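PDB 2INU: inulin fructotransferase from Bacillus sp. snu-7, which probably cleaves terminal difructose units from inulin by intramolecular fructosyl transfer, releasing difructose anhydride III. Local coordinates for residues F250-S255 and Q273-G278. Residues are numbered along the deposited sequence; the frame is centred on the assembly and turned at random.
Sequences FPRGRS and QGFYPG
Pro251 lies over the ring of Phe275 where two successive coils of the right-handed parallel beta-helix leave their paired strands, 248-249 and 271-274, and turn. The contact is mainly apolar. Pro251 CG sits 3.7 Å from the centroid of the Phe275 ring, 20° off its normal, and makes a CH-pi contact displaced toward CZ. Phe275 CG is anti to its own carbonyl carbon (chi1 -64°), which swings the ring beneath the proline. The Gln273 side chain passes at a slant by the CD side of the Pro251 ring. With CG anti to the backbone N, Gln273 CG lies 3.8 Å from Pro251 CD.

Tyr276 packs beside this pair against Arg252 and Gly253. Gly253 O approaches the edge of its ring in plane, 3.1 Å from CD2, and Arg252 O also lies at that edge. Phe275 CB covers one face of the same ring. The aliphatic part of Arg252 meets the phenol end, with CB 3.6 Å from Tyr276 OH.

The Arg252 chain bends at chi3 (41°) and carries guanidinium NH2 to the edge of the Phe275 ring. Its polar partners lie beyond the two turns: a salt bridge to Glu301 and a hydrogen bond to Tyr157. Phe306 adds a cation-pi contact. Glu301 also touches Phe275. Phe250 packs on Ala217 of a neighbouring subunit, which places this end of the contact near a subunit interface of the trimer.

Two waters bridge the turns, and Asn311 ND2 also bonds Arg254 O and Pro277 O. One water accepts a hydrogen bond from Phe275 N and donates a weak one to Gly253 O. A second lies between Arg254 O and Tyr276 O. Farther along, Ser255 CA makes a CA-H...O contact with Gly278 O at 3.5 Å, and Ser255 CB lies 3.4 Å from that same oxygen.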
loop_
_atom_site.group_PDB
_atom_site.type_symbol
_atom_site.label_atom_id
_atom_site.label_comp_id
_atom_site.label_asym_id
_atom_site.label_seq_id
_atom_site.Cartn_x
_atom_site.Cartn_y
_atom_site.Cartn_z
ATOM N N PHE A 250 -4.905 9.340 12.999
ATOM C CA PHE A 250 -4.545 10.073 14.201
ATOM C C PHE A 250 -5.683 10.929 14.734
ATOM O O PHE A 250 -6.762 11.006 14.142
ATOM C CB PHE A 250 -3.302 10.918 13.906
ATOM C CG PHE A 250 -3.348 11.590 12.571
ATOM C CD1 PHE A 250 -4.104 12.747 12.385
ATOM C CD2 PHE A 250 -2.651 11.060 11.484
ATOM C CE1 PHE A 250 -4.159 13.364 11.143
ATOM C CE2 PHE A 250 -2.707 11.682 10.230
ATOM C CZ PHE A 250 -3.460 12.832 10.068
ATOM N N PRO A 251 -5.461 11.567 15.881
ATOM C CA PRO A 251 -6.444 12.416 16.533
ATOM C C PRO A 251 -7.546 13.269 15.935
ATOM O O PRO A 251 -7.488 13.792 14.818
ATOM C CB PRO A 251 -5.577 13.226 17.481
ATOM C CG PRO A 251 -4.761 12.150 18.059
ATOM C CD PRO A 251 -4.347 11.317 16.825
ATOM N N ARG A 252 -8.897 13.793 15.758
ATOM C CA ARG A 252 -9.821 13.655 17.004
ATOM C C ARG A 252 -11.175 13.502 16.410
ATOM O O ARG A 252 -12.088 14.262 16.726
ATOM C CB ARG A 252 -9.598 14.975 17.739
ATOM C CG ARG A 252 -9.995 16.224 17.045
ATOM C CD ARG A 252 -9.635 17.552 17.865
ATOM N NE ARG A 252 -8.381 17.643 18.552
ATOM C CZ ARG A 252 -7.308 18.198 18.026
ATOM N NH1 ARG A 252 -7.331 18.716 16.807
ATOM N NH2 ARG A 252 -6.195 18.246 18.745
ATOM N N GLY A 253 -11.315 12.545 15.552
ATOM C CA GLY A 253 -12.661 12.031 15.320
ATOM C C GLY A 253 -13.342 11.541 16.584
ATOM O O GLY A 253 -12.711 11.445 17.630
ATOM N N ARG A 254 -14.637 11.253 16.498
ATOM C CA ARG A 254 -15.363 10.734 17.656
ATOM C C ARG A 254 -14.952 9.269 17.678
ATOM O O ARG A 254 -14.983 8.599 18.716
ATOM C CB ARG A 254 -16.883 10.858 17.460
ATOM C CG ARG A 254 -17.458 9.919 16.404
ATOM C CD ARG A 254 -18.929 10.219 16.116
ATOM N NE ARG A 254 -19.523 9.195 15.263
ATOM C CZ ARG A 254 -20.474 9.427 14.365
ATOM N NH1 ARG A 254 -20.945 10.657 14.193
ATOM N NH2 ARG A 254 -20.948 8.432 13.631
ATOM N N SER A 255 -14.556 8.799 16.497
ATOM C CA SER A 255 -14.097 7.434 16.280
ATOM C C SER A 255 -13.059 7.514 15.168
ATOM O O SER A 255 -12.961 8.534 14.484
ATOM C CB SER A 255 -15.270 6.535 15.854
ATOM O OG SER A 255 -15.874 7.028 14.665
ATOM N N GLN A 273 -4.619 6.222 16.628
ATOM C CA GLN A 273 -4.345 7.072 17.789
ATOM C C GLN A 273 -5.538 7.980 18.051
ATOM O O GLN A 273 -5.876 8.817 17.216
ATOM C CB GLN A 273 -3.098 7.934 17.562
ATOM C CG GLN A 273 -2.615 8.640 18.835
ATOM C CD GLN A 273 -1.565 9.700 18.596
ATOM O OE1 GLN A 273 -0.745 9.986 19.480
ATOM N NE2 GLN A 273 -1.593 10.308 17.411
ATOM N N GLY A 274 -6.176 7.802 19.204
ATOM C CA GLY A 274 -7.320 8.622 19.538
ATOM C C GLY A 274 -7.225 9.217 20.929
ATOM O O GLY A 274 -6.415 8.791 21.745
ATOM N N PHE A 275 -8.064 10.211 21.201
ATOM C CA PHE A 275 -8.097 10.862 22.512
ATOM C C PHE A 275 -9.389 10.523 23.226
ATOM O O PHE A 275 -9.647 11.019 24.321
ATOM C CB PHE A 275 -8.057 12.388 22.401
ATOM C CG PHE A 275 -6.792 12.947 21.812
ATOM C CD1 PHE A 275 -5.559 12.361 22.063
ATOM C CD2 PHE A 275 -6.831 14.126 21.072
ATOM C CE1 PHE A 275 -4.382 12.953 21.594
ATOM C CE2 PHE A 275 -5.674 14.719 20.603
ATOM C CZ PHE A 275 -4.448 14.136 20.861
ATOM N N TYR A 276 -10.215 9.698 22.600
ATOM C CA TYR A 276 -11.491 9.344 23.196
ATOM C C TYR A 276 -11.884 7.891 23.077
ATOM O O TYR A 276 -11.314 7.122 22.305
ATOM C CB TYR A 276 -12.643 10.133 22.555
ATOM C CG TYR A 276 -12.313 11.516 22.079
ATOM C CD1 TYR A 276 -12.095 12.555 22.984
ATOM C CD2 TYR A 276 -12.259 11.801 20.717
ATOM C CE1 TYR A 276 -11.850 13.843 22.536
ATOM C CE2 TYR A 276 -12.007 13.085 20.262
ATOM C CZ TYR A 276 -11.803 14.101 21.176
ATOM O OH TYR A 276 -11.552 15.380 20.731
ATOM N N PRO A 277 -12.880 7.504 23.878
ATOM C CA PRO A 277 -13.469 6.169 23.939
ATOM C C PRO A 277 -14.025 5.798 22.563
ATOM O O PRO A 277 -14.426 6.671 21.797
ATOM C CB PRO A 277 -14.570 6.353 24.973
ATOM C CG PRO A 277 -13.904 7.223 25.977
ATOM C CD PRO A 277 -13.122 8.232 25.145
ATOM N N GLY A 278 -14.020 4.507 22.254
ATOM C CA GLY A 278 -14.541 4.032 20.982
ATOM C C GLY A 278 -13.841 4.500 19.711
ATOM O O GLY A 278 -14.462 5.112 18.841
HETATM O O HOH W 1 -9.584 11.046 18.643
HETATM O O HOH W 2 -12.435 7.614 19.640
#